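Local coordinates for protein farnesyl diphosphate synthase (Rhodobacter capsulatus, PDB 3M0G) that probably catalyses the magnesium-dependent condensation of isopentenyl diphosphate with farnesyl diphosphate, giving geranylgeranyl diphosphate for carotenoid and diterpene synthesis, at residues Thr179-Gln188 / Leu201-Phe212; Ala256-Ala265 / Arg278-Glu286. All coordinates share one frame; numbering follows the deposited sequence.

Contact 1: residues Thr179-Gln188 / Leu201-Phe212; sequences TGALISFAAQ and LTAYATALGLAF. Unlike the reference sequence in segment 201-212: T202 (reference Ala).
S184 and A205 meet closely in the middle of this contact, where the methyl CB of A205 presses to 3.5 Å from S184 CA, closer than ordinary van der Waals packing. The same methyl lies 3.8 Å from A187 CB, while A187 CB also touches the edge of the Y204 ring. One turn further along, G209 passes G180 with no side chain between the backbones, and small residues of this kind let the axes of the two segments approach to 8.5 Å. At the T179 end the fit depends on shape: I183 CD1 sits over one face of the F212 ring, 4.2 Å from its centroid, and T179 CG2 comes obliquely to F212 CD1 at 3.3 Å. The ring is placed there because F212 CG stands opposite the backbone N (chi1 173°). The segments belong to the successive helices 168-194 and 199-219 and run roughly antiparallel, their axes at 148°, within the alpha-helical prenyltransferase fold; a few residues beyond F212 the second helix carries the aspartate-rich motif that in this family typically binds magnesium and diphosphate.

The other end is more polar and less closed. L201 spreads its side chain round the A187 carbonyl, with CD1 at 3.3 Å from A187 O. Beside it the amide of Q188 folds back along its own helix, NE2 donating to S184 OG at 2.7 Å and weakly to S184 O, while Q188 OE1 accepts from R198. T202 OG1 lies 3.0 Å from Q188 CD without bonding to the amide; its hydrogen-bond partner is R198 O. With an alanine here, S184 OG would probably lose its donor, R198 one acceptor, and T202 the flat group packed beside it.

Contact 2: residues Ala256-Ala265 / Arg278-Glu286; sequences AADLVAEAEA and RACARYVIE
E264 O, a backbone carbonyl at the end of helix 249-265, is gripped side-on by the guanidinium of R278, whose NE lies 2.8 Å and NH2 2.7 Å from that one oxygen. The oxygen sits almost in the guanidinium plane, whereas both nitrogens approach from the same face of the carbonyl, well tilted from its plane. An R278 chain extended from CG to NE lies against E264, with the two CG atoms 3.7 Å apart. The E264 carboxylate turns instead to R282: E264 OE2 and R282 NH1 form a salt bridge of 2.8 Å, weak as a hydrogen bond.

Below this polar rim the near-antiparallel segments (168° between their axes) pack knob-into-hole, V260 fitting among A281, R282, V284 and I285. V260 CG2 meets I285 CD1 tip to tip at 3.6 Å. The ethyl arm of I285 is brought across by a chi1 of 67°, its CG1 wedged between the backbone N and the carbonyl carbon, and its CD1 also reaches A257 CA.

Two arginines one turn apart thus bind one glutamate through different oxygens, and their positive charge is likely to favour the ionised carboxylate and to offset the partial negative charge at the C-terminal end of helix 249-265.

Contacts 1 and 2 follow one another along the chain, each an antiparallel pairing of neighbouring helices, and their centres lie about 11 Å apart. Helix 199-219 is what joins them. One side of it packs on helix 168-194; its flank and back meet the helices of contact 2, with Y204, L208 and F212 serving both. A207 CB comes 3.2 Å from L259 O, while L208 and F212 lean on V284 of helix 275-285. Contact 1 is the more deeply placed, contact 2 the more peripheral. Residues 222-239, unmodelled, fall between them in sequence. The example illustrates how a mainly helical enzyme is built in layers, the final two helices backing one of the core helices.

Contact 1: residues Thr179-Gln188 / Leu201-Phe212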
loop_
_atom_site.group_PDB
_atom_site.type_symbol
_atom_site.label_atom_id
_atom_site.label_comp_id
_atom_site.label_asym_id
_atom_site.label_seq_id
_atom_site.Cartn_x
_atom_site.Cartn_y
_atom_site.Cartn_z
ATOM N N THR B 179 -12.008 -11.429 -2.461
ATOM C CA THR B 179 -11.209 -12.630 -2.527
ATOM C C THR B 179 -10.724 -12.937 -3.917
ATOM O O THR B 179 -9.598 -13.465 -4.088
ATOM C CB THR B 179 -12.048 -13.774 -1.933
ATOM O OG1 THR B 179 -11.926 -13.726 -0.503
ATOM C CG2 THR B 179 -11.622 -15.134 -2.444
ATOM N N GLY B 180 -11.572 -12.631 -4.898
ATOM C CA GLY B 180 -11.362 -13.021 -6.273
ATOM C C GLY B 180 -10.181 -12.309 -6.897
ATOM O O GLY B 180 -9.421 -12.913 -7.658
ATOM N N ALA B 181 -10.044 -11.027 -6.561
ATOM C CA ALA B 181 -9.057 -10.147 -7.185
ATOM C C ALA B 181 -7.620 -10.569 -6.881
ATOM O O ALA B 181 -6.790 -10.659 -7.811
ATOM C CB ALA B 181 -9.322 -8.643 -6.766
ATOM N N LEU B 182 -7.335 -10.867 -5.604
ATOM C CA LEU B 182 -5.951 -11.197 -5.157
ATOM C C LEU B 182 -5.487 -12.522 -5.682
ATOM O O LEU B 182 -4.294 -12.681 -6.009
ATOM C CB LEU B 182 -5.820 -11.226 -3.622
ATOM C CG LEU B 182 -4.414 -10.965 -3.038
ATOM C CD1 LEU B 182 -3.784 -9.670 -3.581
ATOM C CD2 LEU B 182 -4.335 -10.988 -1.515
ATOM N N ILE B 183 -6.408 -13.485 -5.734
ATOM C CA ILE B 183 -6.092 -14.794 -6.348
ATOM C C ILE B 183 -5.769 -14.658 -7.836
ATOM O O ILE B 183 -4.915 -15.414 -8.370
ATOM C CB ILE B 183 -7.234 -15.819 -6.103
ATOM C CG1 ILE B 183 -7.116 -16.410 -4.690
ATOM C CG2 ILE B 183 -7.265 -16.930 -7.191
ATOM C CD1 ILE B 183 -8.487 -16.608 -3.970
ATOM N N SER B 184 -6.497 -13.772 -8.513
ATOM C CA SER B 184 -6.268 -13.499 -9.930
ATOM C C SER B 184 -4.913 -12.826 -10.152
ATOM O O SER B 184 -4.187 -13.152 -11.113
ATOM C CB SER B 184 -7.383 -12.635 -10.526
ATOM O OG SER B 184 -7.134 -12.425 -11.920
ATOM N N PHE B 185 -4.559 -11.895 -9.261
ATOM C CA PHE B 185 -3.200 -11.383 -9.315
ATOM C C PHE B 185 -2.194 -12.525 -9.255
ATOM O O PHE B 185 -1.334 -12.594 -10.119
ATOM C CB PHE B 185 -2.861 -10.382 -8.225
ATOM C CG PHE B 185 -1.389 -10.054 -8.171
ATOM C CD1 PHE B 185 -0.833 -9.144 -9.087
ATOM C CD2 PHE B 185 -0.549 -10.674 -7.248
ATOM C CE1 PHE B 185 0.544 -8.830 -9.064
ATOM C CE2 PHE B 185 0.817 -10.354 -7.210
ATOM C CZ PHE B 185 1.362 -9.425 -8.127
ATOM N N ALA B 186 -2.280 -13.397 -8.235
ATOM C CA ALA B 186 -1.299 -14.506 -8.080
ATOM C C ALA B 186 -1.200 -15.390 -9.313
ATOM O O ALA B 186 -0.097 -15.813 -9.715
ATOM C CB ALA B 186 -1.621 -15.385 -6.846
ATOM N N ALA B 187 -2.358 -15.690 -9.898
ATOM C CA ALA B 187 -2.441 -16.590 -11.033
ATOM C C ALA B 187 -1.851 -15.976 -12.290
ATOM O O ALA B 187 -1.278 -16.667 -13.103
ATOM C CB ALA B 187 -3.882 -17.010 -11.267
ATOM N N GLN B 188 -1.977 -14.664 -12.425
ATOM C CA GLN B 188 -1.472 -13.970 -13.592
ATOM C C GLN B 188 0.000 -13.623 -13.467
ATOM O O GLN B 188 0.625 -13.267 -14.456
ATOM C CB GLN B 188 -2.244 -12.692 -13.812
ATOM C CG GLN B 188 -3.658 -12.881 -14.284
ATOM C CD GLN B 188 -4.335 -11.564 -14.458
ATOM O OE1 GLN B 188 -3.999 -10.818 -15.371
ATOM N NE2 GLN B 188 -5.295 -11.246 -13.574
ATOM N N LEU B 201 -4.934 -17.584 -17.634
ATOM C CA LEU B 201 -4.769 -17.578 -16.194
ATOM C C LEU B 201 -5.796 -16.659 -15.516
ATOM O O LEU B 201 -6.273 -16.974 -14.420
ATOM C CB LEU B 201 -3.344 -17.209 -15.802
ATOM C CG LEU B 201 -2.354 -18.359 -16.048
ATOM C CD1 LEU B 201 -0.954 -17.817 -16.197
ATOM C CD2 LEU B 201 -2.446 -19.356 -14.890
ATOM N N THR B 202 -6.181 -15.574 -16.191
ATOM C CA THR B 202 -7.272 -14.702 -15.688
ATOM C C THR B 202 -8.631 -15.434 -15.621
ATOM O O THR B 202 -9.406 -15.262 -14.669
ATOM C CB THR B 202 -7.389 -13.407 -16.541
ATOM O OG1 THR B 202 -6.131 -12.728 -16.541
ATOM C CG2 THR B 202 -8.453 -12.459 -15.986
ATOM N N ALA B 203 -8.909 -16.264 -16.619
ATOM C CA ALA B 203 -10.173 -16.996 -16.693
ATOM C C ALA B 203 -10.211 -18.109 -15.644
ATOM O O ALA B 203 -11.213 -18.283 -14.952
ATOM C CB ALA B 203 -10.400 -17.553 -18.119
ATOM N N TYR B 204 -9.114 -18.865 -15.576
ATOM C CA TYR B 204 -8.827 -19.840 -14.522
ATOM C C TYR B 204 -9.114 -19.261 -13.139
ATOM O O TYR B 204 -9.831 -19.854 -12.332
ATOM C CB TYR B 204 -7.360 -20.292 -14.624
ATOM C CG TYR B 204 -6.822 -21.065 -13.426
ATOM C CD1 TYR B 204 -7.130 -22.427 -13.236
ATOM C CD2 TYR B 204 -5.996 -20.442 -12.486
ATOM C CE1 TYR B 204 -6.636 -23.132 -12.124
ATOM C CE2 TYR B 204 -5.495 -21.138 -11.373
ATOM C CZ TYR B 204 -5.809 -22.474 -11.201
ATOM O OH TYR B 204 -5.315 -23.156 -10.106
ATOM N N ALA B 205 -8.563 -18.088 -12.889
ATOM C CA ALA B 205 -8.637 -17.435 -11.579
ATOM C C ALA B 205 -10.033 -16.915 -11.212
ATOM O O ALA B 205 -10.448 -17.016 -10.061
ATOM C CB ALA B 205 -7.607 -16.307 -11.531
ATOM N N THR B 206 -10.743 -16.373 -12.201
ATOM C CA THR B 206 -12.127 -15.927 -12.050
ATOM C C THR B 206 -12.995 -17.107 -11.574
ATOM O O THR B 206 -13.785 -16.966 -10.633
ATOM C CB THR B 206 -12.688 -15.363 -13.399
ATOM O OG1 THR B 206 -11.844 -14.310 -13.882
ATOM C CG2 THR B 206 -14.102 -14.833 -13.234
ATOM N N ALA B 207 -12.823 -18.275 -12.203
ATOM C CA ALA B 207 -13.567 -19.480 -11.805
ATOM C C ALA B 207 -13.093 -20.049 -10.467
ATOM O O ALA B 207 -13.921 -20.350 -9.598
ATOM C CB ALA B 207 -13.547 -20.539 -12.895
ATOM N N LEU B 208 -11.772 -20.187 -10.309
ATOM C CA LEU B 208 -11.156 -20.617 -9.048
ATOM C C LEU B 208 -11.533 -19.752 -7.830
ATOM O O LEU B 208 -11.791 -20.285 -6.738
ATOM C CB LEU B 208 -9.622 -20.701 -9.188
ATOM C CG LEU B 208 -8.812 -21.073 -7.931
ATOM C CD1 LEU B 208 -9.251 -22.420 -7.362
ATOM C CD2 LEU B 208 -7.296 -21.082 -8.189
ATOM N N GLY B 209 -11.553 -18.435 -8.018
ATOM C CA GLY B 209 -11.844 -17.505 -6.948
ATOM C C GLY B 209 -13.248 -17.672 -6.401
ATOM O O GLY B 209 -13.464 -17.661 -5.184
ATOM N N LEU B 210 -14.207 -17.837 -7.302
ATOM C CA LEU B 210 -15.575 -18.090 -6.869
ATOM C C LEU B 210 -15.765 -19.492 -6.260
ATOM O O LEU B 210 -16.442 -19.630 -5.245
ATOM C CB LEU B 210 -16.565 -17.806 -7.998
ATOM C CG LEU B 210 -18.065 -17.926 -7.691
ATOM C CD1 LEU B 210 -18.464 -17.163 -6.448
ATOM C CD2 LEU B 210 -18.856 -17.473 -8.912
ATOM N N ALA B 211 -15.156 -20.525 -6.852
ATOM C CA ALA B 211 -15.128 -21.850 -6.206
ATOM C C ALA B 211 -14.536 -21.783 -4.795
ATOM O O ALA B 211 -14.976 -22.487 -3.900
ATOM C CB ALA B 211 -14.328 -22.864 -7.059
ATOM N N PHE B 212 -13.495 -20.974 -4.623
ATOM C CA PHE B 212 -12.813 -20.810 -3.327
ATOM C C PHE B 212 -13.778 -20.328 -2.249
ATOM O O PHE B 212 -13.882 -20.923 -1.180
ATOM C CB PHE B 212 -11.642 -19.824 -3.489
ATOM C CG PHE B 212 -10.964 -19.431 -2.204
ATOM C CD1 PHE B 212 -11.398 -18.326 -1.478
ATOM C CD2 PHE B 212 -9.862 -20.127 -1.743
ATOM C CE1 PHE B 212 -10.751 -17.956 -0.289
ATOM C CE2 PHE B 212 -9.209 -19.754 -0.561
ATOM C CZ PHE B 212 -9.663 -18.680 0.165
#

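Contact 2: residues Ala256-Ala265 / Arg278-Glu286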
loop_
_atom_site.group_PDB
_atom_site.type_symbol
_atom_site.label_atom_id
_atom_site.label_comp_id
_atom_site.label_asym_id
_atom_site.label_seq_id
_atom_site.Cartn_x
_atom_site.Cartn_y
_atom_site.Cartn_z
ATOM N N ALA B 256 -19.709 -25.054 -7.100
ATOM C CA ALA B 256 -18.275 -25.076 -6.843
ATOM C C ALA B 256 -17.559 -26.051 -7.775
ATOM O O ALA B 256 -16.468 -25.749 -8.269
ATOM C CB ALA B 256 -18.004 -25.415 -5.374
ATOM N N ALA B 257 -18.179 -27.194 -8.047
ATOM C CA ALA B 257 -17.552 -28.211 -8.903
ATOM C C ALA B 257 -17.605 -27.791 -10.378
ATOM O O ALA B 257 -16.657 -28.003 -11.108
ATOM C CB ALA B 257 -18.212 -29.571 -8.699
ATOM N N ASP B 258 -18.714 -27.179 -10.796
ATOM C CA ASP B 258 -18.823 -26.635 -12.157
ATOM C C ASP B 258 -17.803 -25.509 -12.436
ATOM O O ASP B 258 -17.301 -25.399 -13.549
ATOM C CB ASP B 258 -20.243 -26.139 -12.433
ATOM C CG ASP B 258 -21.246 -27.278 -12.664
ATOM O OD1 ASP B 258 -20.899 -28.476 -12.482
ATOM O OD2 ASP B 258 -22.404 -26.969 -13.031
ATOM N N LEU B 259 -17.524 -24.673 -11.436
ATOM C CA LEU B 259 -16.544 -23.583 -11.590
ATOM C C LEU B 259 -15.109 -24.107 -11.650
ATOM O O LEU B 259 -14.284 -23.574 -12.377
ATOM C CB LEU B 259 -16.701 -22.529 -10.497
ATOM C CG LEU B 259 -17.941 -21.642 -10.544
ATOM C CD1 LEU B 259 -18.102 -20.980 -9.208
ATOM C CD2 LEU B 259 -17.883 -20.604 -11.687
ATOM N N VAL B 260 -14.825 -25.167 -10.900
ATOM C CA VAL B 260 -13.527 -25.848 -10.970
ATOM C C VAL B 260 -13.301 -26.472 -12.357
ATOM O O VAL B 260 -12.182 -26.468 -12.867
ATOM C CB VAL B 260 -13.364 -26.878 -9.832
ATOM C CG1 VAL B 260 -12.208 -27.849 -10.088
ATOM C CG2 VAL B 260 -13.168 -26.149 -8.500
ATOM N N ALA B 261 -14.368 -26.973 -12.974
ATOM C CA ALA B 261 -14.270 -27.512 -14.335
ATOM C C ALA B 261 -14.073 -26.370 -15.326
ATOM O O ALA B 261 -13.370 -26.522 -16.311
ATOM C CB ALA B 261 -15.500 -28.348 -14.688
ATOM N N GLU B 262 -14.672 -25.209 -15.046
ATOM C CA GLU B 262 -14.490 -24.038 -15.904
ATOM C C GLU B 262 -13.047 -23.541 -15.802
ATOM O O GLU B 262 -12.468 -23.119 -16.802
ATOM C CB GLU B 262 -15.440 -22.894 -15.529
ATOM C CG GLU B 262 -16.922 -23.249 -15.455
ATOM C CD GLU B 262 -17.674 -23.056 -16.761
ATOM O OE1 GLU B 262 -17.339 -23.727 -17.764
ATOM O OE2 GLU B 262 -18.628 -22.242 -16.783
ATOM N N ALA B 263 -12.493 -23.593 -14.582
ATOM C CA ALA B 263 -11.128 -23.167 -14.316
ATOM C C ALA B 263 -10.123 -24.083 -15.004
ATOM O O ALA B 263 -9.135 -23.607 -15.545
ATOM C CB ALA B 263 -10.865 -23.125 -12.834
ATOM N N GLU B 264 -10.383 -25.386 -14.970
ATOM C CA GLU B 264 -9.535 -26.388 -15.637
ATOM C C GLU B 264 -9.554 -26.230 -17.145
ATOM O O GLU B 264 -8.535 -26.448 -17.803
ATOM C CB GLU B 264 -10.011 -27.806 -15.317
ATOM C CG GLU B 264 -9.644 -28.326 -13.947
ATOM C CD GLU B 264 -10.153 -29.726 -13.734
ATOM O OE1 GLU B 264 -11.354 -29.893 -13.431
ATOM O OE2 GLU B 264 -9.362 -30.669 -13.895
ATOM N N ALA B 265 -10.726 -25.895 -17.688
ATOM C CA ALA B 265 -10.899 -25.723 -19.138
ATOM C C ALA B 265 -10.172 -24.461 -19.615
ATOM O O ALA B 265 -9.625 -24.434 -20.716
ATOM C CB ALA B 265 -12.395 -25.667 -19.500
ATOM N N ARG B 278 -4.542 -27.385 -12.428
ATOM C CA ARG B 278 -5.825 -28.084 -12.448
ATOM C C ARG B 278 -6.064 -28.809 -11.118
ATOM O O ARG B 278 -7.154 -28.749 -10.578
ATOM C CB ARG B 278 -5.932 -29.038 -13.655
ATOM C CG ARG B 278 -6.082 -28.291 -14.992
ATOM C CD ARG B 278 -6.084 -29.209 -16.227
ATOM N NE ARG B 278 -6.801 -28.561 -17.329
ATOM C CZ ARG B 278 -6.691 -28.877 -18.616
ATOM N NH1 ARG B 278 -5.874 -29.848 -19.007
ATOM N NH2 ARG B 278 -7.398 -28.206 -19.517
ATOM N N ALA B 279 -5.031 -29.442 -10.575
ATOM C CA ALA B 279 -5.146 -30.138 -9.278
ATOM C C ALA B 279 -5.405 -29.164 -8.122
ATOM O O ALA B 279 -6.196 -29.457 -7.214
ATOM C CB ALA B 279 -3.904 -31.016 -9.015
ATOM N N CYS B 280 -4.776 -27.988 -8.183
ATOM C CA CYS B 280 -4.983 -26.974 -7.161
ATOM C C CYS B 280 -6.442 -26.511 -7.114
ATOM O O CYS B 280 -6.992 -26.320 -6.032
ATOM C CB CYS B 280 -4.063 -25.776 -7.378
ATOM S SG CYS B 280 -4.233 -24.516 -6.098
ATOM N N ALA B 281 -7.057 -26.330 -8.281
ATOM C CA ALA B 281 -8.455 -25.893 -8.357
ATOM C C ALA B 281 -9.372 -26.930 -7.715
ATOM O O ALA B 281 -10.338 -26.594 -7.030
ATOM C CB ALA B 281 -8.865 -25.640 -9.799
ATOM N N ARG B 282 -9.060 -28.195 -7.950
ATOM C CA ARG B 282 -9.820 -29.311 -7.403
ATOM C C ARG B 282 -9.622 -29.388 -5.888
ATOM O O ARG B 282 -10.570 -29.631 -5.141
ATOM C CB ARG B 282 -9.368 -30.625 -8.062
ATOM C CG ARG B 282 -9.730 -30.725 -9.518
ATOM C CD ARG B 282 -9.730 -32.152 -9.989
ATOM N NE ARG B 282 -8.404 -32.759 -9.954
ATOM C CZ ARG B 282 -7.464 -32.602 -10.883
ATOM N NH1 ARG B 282 -7.683 -31.816 -11.935
ATOM N NH2 ARG B 282 -6.294 -33.232 -10.753
ATOM N N TYR B 283 -8.385 -29.169 -5.449
ATOM C CA TYR B 283 -8.051 -29.105 -4.026
ATOM C C TYR B 283 -8.847 -28.014 -3.288
ATOM O O TYR B 283 -9.293 -28.236 -2.159
ATOM C CB TYR B 283 -6.540 -28.916 -3.865
ATOM C CG TYR B 283 -6.054 -28.227 -2.600
ATOM C CD1 TYR B 283 -5.670 -26.886 -2.622
ATOM C CD2 TYR B 283 -5.935 -28.924 -1.399
ATOM C CE1 TYR B 283 -5.205 -26.248 -1.474
ATOM C CE2 TYR B 283 -5.471 -28.299 -0.240
ATOM C CZ TYR B 283 -5.106 -26.962 -0.286
ATOM O OH TYR B 283 -4.643 -26.330 0.856
ATOM N N VAL B 284 -9.039 -26.854 -3.924
ATOM C CA VAL B 284 -9.775 -25.761 -3.269
ATOM C C VAL B 284 -11.150 -26.223 -2.770
ATOM O O VAL B 284 -11.605 -25.772 -1.723
ATOM C CB VAL B 284 -9.903 -24.468 -4.144
ATOM C CG1 VAL B 284 -10.933 -24.631 -5.254
ATOM C CG2 VAL B 284 -10.294 -23.294 -3.280
ATOM N N ILE B 285 -11.774 -27.137 -3.514
ATOM C CA ILE B 285 -13.115 -27.629 -3.197
ATOM C C ILE B 285 -13.167 -29.056 -2.627
ATOM O O ILE B 285 -14.248 -29.540 -2.287
ATOM C CB ILE B 285 -14.087 -27.523 -4.424
ATOM C CG1 ILE B 285 -13.667 -28.480 -5.548
ATOM C CG2 ILE B 285 -14.209 -26.074 -4.906
ATOM C CD1 ILE B 285 -14.758 -28.744 -6.569
ATOM N N GLU B 286 -12.014 -29.724 -2.538
ATOM C CA GLU B 286 -11.943 -31.099 -2.027
ATOM C C GLU B 286 -11.682 -31.175 -0.528
ATOM O O GLU B 286 -10.772 -31.884 -0.079
ATOM C CB GLU B 286 -10.865 -31.898 -2.764
ATOM C CG GLU B 286 -11.332 -32.617 -4.017
ATOM C CD GLU B 286 -10.233 -32.722 -5.063
ATOM O OE1 GLU B 286 -10.519 -32.409 -6.238
ATOM O OE2 GLU B 286 -9.087 -33.084 -4.715
#